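PDB 3MWF: iron-regulated ABC transporter siderophore-binding protein SirA, which binds the iron-carrying siderophore staphyloferrin B and probably delivers it to an ABC transporter for uptake into Staphylococcus aureus. Local coordinates for residues F190-N193 against K194-K198; K249-K252 against N253-A256. One frame throughout, in Å; residues are numbered along the deposited sequence.

Contact 1: residues F190-N193 against K194-K198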
loop_
_atom_site.group_PDB
_atom_site.type_symbol
_atom_site.label_atom_id
_atom_site.label_comp_id
_atom_site.label_asym_id
_atom_site.label_seq_id
_atom_site.Cartn_x
_atom_site.Cartn_y
_atom_site.Cartn_z
ATOM N N PHE A 190 15.714 -1.943 6.055
ATOM C CA PHE A 190 15.424 -3.081 6.903
ATOM C C PHE A 190 15.617 -4.328 6.078
ATOM O O PHE A 190 15.365 -4.307 4.882
ATOM C CB PHE A 190 13.973 -3.038 7.398
ATOM C CG PHE A 190 13.727 -1.968 8.453
ATOM C CD1 PHE A 190 14.020 -2.219 9.798
ATOM C CD2 PHE A 190 13.191 -0.734 8.089
ATOM C CE1 PHE A 190 13.780 -1.256 10.776
ATOM C CE2 PHE A 190 12.962 0.276 9.079
ATOM C CZ PHE A 190 13.256 0.013 10.398
ATOM N N LYS A 191 16.036 -5.404 6.733
ATOM C CA LYS A 191 16.211 -6.701 6.063
ATOM C C LYS A 191 15.224 -7.720 6.612
ATOM O O LYS A 191 14.432 -7.423 7.515
ATOM C CB LYS A 191 17.652 -7.206 6.241
ATOM C CG LYS A 191 18.683 -6.262 5.692
ATOM C CD LYS A 191 18.492 -5.956 4.233
ATOM C CE LYS A 191 19.490 -4.885 3.724
ATOM N NZ LYS A 191 19.241 -4.522 2.307
ATOM N N ARG A 192 15.253 -8.930 6.034
ATOM C CA ARG A 192 14.330 -9.996 6.423
ATOM C C ARG A 192 15.110 -11.237 6.824
ATOM O O ARG A 192 16.225 -11.460 6.314
ATOM C CB ARG A 192 13.435 -10.365 5.233
ATOM C CG ARG A 192 12.709 -9.169 4.633
ATOM C CD ARG A 192 11.746 -9.611 3.541
ATOM N NE ARG A 192 11.094 -8.474 2.866
ATOM C CZ ARG A 192 11.534 -7.856 1.769
ATOM N NH1 ARG A 192 12.678 -8.244 1.176
ATOM N NH2 ARG A 192 10.837 -6.845 1.253
ATOM N N ASN A 193 14.532 -12.060 7.691
ATOM C CA ASN A 193 15.162 -13.343 8.028
ATOM C C ASN A 193 15.316 -14.152 6.755
ATOM O O ASN A 193 14.580 -13.955 5.785
ATOM C CB ASN A 193 14.434 -14.094 9.153
ATOM C CG ASN A 193 13.149 -14.741 8.701
ATOM O OD1 ASN A 193 13.160 -15.701 7.893
ATOM N ND2 ASN A 193 12.026 -14.270 9.244
ATOM N N LYS A 194 16.297 -15.051 6.738
ATOM C CA LYS A 194 16.639 -15.742 5.506
ATOM C C LYS A 194 15.463 -16.489 4.871
ATOM O O LYS A 194 15.276 -16.422 3.658
ATOM C CB LYS A 194 17.842 -16.681 5.735
ATOM C CG LYS A 194 18.169 -17.545 4.520
ATOM C CD LYS A 194 19.415 -18.400 4.760
ATOM C CE LYS A 194 19.726 -19.256 3.540
ATOM N NZ LYS A 194 21.098 -19.894 3.681
ATOM N N ASP A 195 14.652 -17.144 5.692
ATOM C CA ASP A 195 13.549 -17.928 5.137
ATOM C C ASP A 195 12.489 -17.003 4.513
ATOM O O ASP A 195 11.937 -17.260 3.429
ATOM C CB ASP A 195 12.965 -18.832 6.225
ATOM C CG ASP A 195 12.327 -20.130 5.645
ATOM O OD1 ASP A 195 12.493 -20.444 4.433
ATOM O OD2 ASP A 195 11.641 -20.810 6.409
ATOM N N LEU A 196 12.203 -15.898 5.194
ATOM C CA LEU A 196 11.256 -14.912 4.643
ATOM C C LEU A 196 11.796 -14.273 3.354
ATOM O O LEU A 196 11.047 -14.041 2.387
ATOM C CB LEU A 196 10.988 -13.841 5.720
ATOM C CG LEU A 196 9.910 -12.823 5.374
ATOM C CD1 LEU A 196 8.593 -13.513 5.161
ATOM C CD2 LEU A 196 9.789 -11.839 6.549
ATOM N N GLN A 197 13.110 -13.996 3.329
ATOM C CA GLN A 197 13.700 -13.378 2.151
ATOM C C GLN A 197 13.626 -14.349 0.974
ATOM O O GLN A 197 13.387 -13.931 -0.184
ATOM C CB GLN A 197 15.152 -12.956 2.416
ATOM C CG GLN A 197 15.784 -12.210 1.251
ATOM C CD GLN A 197 15.045 -10.962 0.913
ATOM O OE1 GLN A 197 14.664 -10.193 1.817
ATOM N NE2 GLN A 197 14.777 -10.763 -0.376
ATOM N N LYS A 198 13.801 -15.640 1.270
ATOM C CA LYS A 198 13.681 -16.662 0.224
ATOM C C LYS A 198 12.282 -16.630 -0.404
ATOM O O LYS A 198 12.145 -16.806 -1.621
ATOM C CB LYS A 198 13.976 -18.069 0.779
ATOM C CG LYS A 198 13.834 -19.174 -0.285
ATOM C CD LYS A 198 14.356 -20.535 0.196
ATOM C CE LYS A 198 15.861 -20.743 -0.086
ATOM N NZ LYS A 198 16.709 -20.622 1.140
HETATM O O HOH W 1 16.360 -8.831 3.168
HETATM O O HOH W 2 13.984 -7.873 -1.666
#

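Contact 2: residues K249-K252 against N253-A256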
loop_
_atom_site.group_PDB
_atom_site.type_symbol
_atom_site.label_atom_id
_atom_site.label_comp_id
_atom_site.label_asym_id
_atom_site.label_seq_id
_atom_site.Cartn_x
_atom_site.Cartn_y
_atom_site.Cartn_z
ATOM N N LYS A 249 3.127 -20.398 22.166
ATOM C CA LYS A 249 4.558 -20.528 22.503
ATOM C C LYS A 249 5.453 -20.061 21.352
ATOM O O LYS A 249 6.533 -19.513 21.587
ATOM C CB LYS A 249 4.911 -21.960 22.919
ATOM C CG LYS A 249 4.668 -23.034 21.857
ATOM C CD LYS A 249 5.806 -24.073 21.756
ATOM C CE LYS A 249 5.998 -24.934 23.011
ATOM N NZ LYS A 249 7.226 -25.799 22.864
ATOM N N GLU A 250 4.979 -20.265 20.115
ATOM C CA GLU A 250 5.747 -19.811 18.932
ATOM C C GLU A 250 5.945 -18.302 18.931
ATOM O O GLU A 250 7.040 -17.811 18.684
ATOM C CB GLU A 250 5.083 -20.259 17.617
ATOM C CG GLU A 250 5.102 -21.769 17.355
ATOM C CD GLU A 250 3.953 -22.552 18.007
ATOM O OE1 GLU A 250 3.088 -21.965 18.715
ATOM O OE2 GLU A 250 3.896 -23.786 17.779
ATOM N N TRP A 251 4.882 -17.556 19.238
ATOM C CA TRP A 251 4.989 -16.120 19.246
ATOM C C TRP A 251 5.963 -15.674 20.348
ATOM O O TRP A 251 6.788 -14.791 20.153
ATOM C CB TRP A 251 3.594 -15.504 19.457
ATOM C CG TRP A 251 3.595 -14.008 19.486
ATOM C CD1 TRP A 251 3.644 -13.214 20.599
ATOM C CD2 TRP A 251 3.500 -13.117 18.360
ATOM N NE1 TRP A 251 3.594 -11.897 20.236
ATOM C CE2 TRP A 251 3.500 -11.809 18.865
ATOM C CE3 TRP A 251 3.392 -13.310 16.965
ATOM C CZ2 TRP A 251 3.430 -10.681 18.037
ATOM C CZ3 TRP A 251 3.311 -12.187 16.133
ATOM C CH2 TRP A 251 3.338 -10.886 16.675
ATOM N N LYS A 252 5.852 -16.313 21.500
ATOM C CA LYS A 252 6.655 -15.911 22.651
ATOM C C LYS A 252 8.150 -16.177 22.446
ATOM O O LYS A 252 8.989 -15.588 23.127
ATOM C CB LYS A 252 6.117 -16.577 23.897
ATOM C CG LYS A 252 4.706 -16.082 24.150
ATOM C CD LYS A 252 4.025 -16.788 25.283
ATOM C CE LYS A 252 2.610 -16.231 25.417
ATOM N NZ LYS A 252 2.547 -14.771 24.989
ATOM N N ASN A 253 8.464 -16.996 21.451
ATOM C CA ASN A 253 9.858 -17.307 21.131
ATOM C C ASN A 253 10.470 -16.446 20.031
ATOM O O ASN A 253 11.685 -16.495 19.799
ATOM C CB ASN A 253 10.012 -18.786 20.821
ATOM C CG ASN A 253 10.151 -19.623 22.084
ATOM O OD1 ASN A 253 11.253 -19.925 22.508
ATOM N ND2 ASN A 253 9.040 -19.935 22.714
ATOM N N LEU A 254 9.655 -15.607 19.386
ATOM C CA LEU A 254 10.193 -14.675 18.411
ATOM C C LEU A 254 11.185 -13.727 19.087
ATOM O O LEU A 254 10.938 -13.258 20.213
ATOM C CB LEU A 254 9.071 -13.854 17.746
ATOM C CG LEU A 254 8.066 -14.654 16.923
ATOM C CD1 LEU A 254 6.845 -13.792 16.587
ATOM C CD2 LEU A 254 8.708 -15.151 15.627
ATOM N N ASP A 255 12.265 -13.407 18.385
ATOM C CA ASP A 255 13.270 -12.470 18.897
ATOM C C ASP A 255 12.648 -11.131 19.295
ATOM O O ASP A 255 12.906 -10.618 20.391
ATOM C CB ASP A 255 14.363 -12.212 17.864
ATOM C CG ASP A 255 15.209 -13.451 17.567
ATOM O OD1 ASP A 255 15.135 -14.447 18.301
ATOM O OD2 ASP A 255 15.952 -13.420 16.582
ATOM N N ALA A 256 11.853 -10.534 18.409
ATOM C CA ALA A 256 11.323 -9.206 18.728
ATOM C C ALA A 256 10.395 -9.250 19.959
ATOM O O ALA A 256 10.310 -8.251 20.713
ATOM C CB ALA A 256 10.600 -8.576 17.511
#

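Contact 1: residues F190-N193 against K194-K198
Q197 OE1 is gripped from two directions: R192 NH1 donates to it over 2.9 Å, and a water held by R192 N also donates to it, the water oxygen standing 2.6 Å from Q197 OE1. The arginine bond is well made, with NH1 arriving on a lone pair in the carbonyl plane and OE1 lying at the guanidinium edge, 3° out of its plane. R192 gets there with an extended chain from CG to NE, and its CD runs past OE1 and the CG of L196. A second water accepts from both NH1 and Q197 NE2. R192 NH2 turns to the carbonyl of A177, and Q197 NE2 also bonds D201, farther along the same helix.

One residue on, N193 is the N-cap of helix 194-201. With CG set between its backbone N and carbonyl carbon (chi1 75°), its OD1 accepts from L196 N at 2.9 Å, the donor standing above the carbonyl plane. N193 O takes Q197 N at 2.9 Å as the helix begins, while ND2 bonds the carbonyls of N219 and L217. The cap thus gives an acceptor to an amide of the first helical turn, while the water-bridged guanidinium-amide pair fastens the preceding loop to the same turn.

Contact 2: residues K249-K252 against N253-A256
This is a local contact at the end of a short helix, where the chain leaves residues 249-253 and turns into helix 255-258 beside strand 222-227, well out from the centre of the chain. Its polar part is N253, whose side chain reaches back to the turn it has just left. ND2 donates to K249 O at 2.8 Å, nearly straight (169°), and the oxygen lies close to the plane of the asparagine amide, although the donor is tilted from the carbonyl plane of K249. The backbone N of N253 makes only a weak bond to that same oxygen, so the amide side chain supplies the stronger grip on a carbonyl that the i to i+4 backbone bond holds poorly.

The main chain meanwhile tightens: N253 N donates to E250 O at 3.2 Å and L254 N to W251 O at 3.1 Å, both spanning three residues, as the last bonds of a helix often do.

On the buried side, L254 folds back onto W251. With its CG anti to the carbonyl carbon (chi1 -64°), L254 places CD1 over one face of the indole, 4.0 Å from the centroid of the six-membered ring and displaced toward the rim, a CH-pi contact; the nearest ring atom is CE3, at 3.5 Å from CD1. Both side chains also pack on I223 of strand 222-227, and L254 touches I215 as well. L254 is itself the N-cap residue of the next helix, whose D255 N bonds the side chain of N219.

Two different chemistries therefore meet at the turn, an amide that backs up a weakly bonded carbonyl on the exposed side and a leucine-on-indole contact whose two partners both lean on the same strand.

In the fold
Contact 1 comes first along the chain and closes before contact 2 opens. Their centres are about 17 Å apart and their nearest atoms about 7 Å, so they do not touch, yet both lie on the same side of the chain's centre, around the lobe built on the five-stranded mixed sheet that includes strands 163-168 and 222-227. The loop leading into strand 222-227 links them: N219 offers its carbonyl to contact 1 and its side chain to contact 2. The side chain of R192 in contact 1 is about 14 Å from the bound staphyloferrin B, and neither contact supplies a pocket residue. Both are structural joints at helix ends within this lobe.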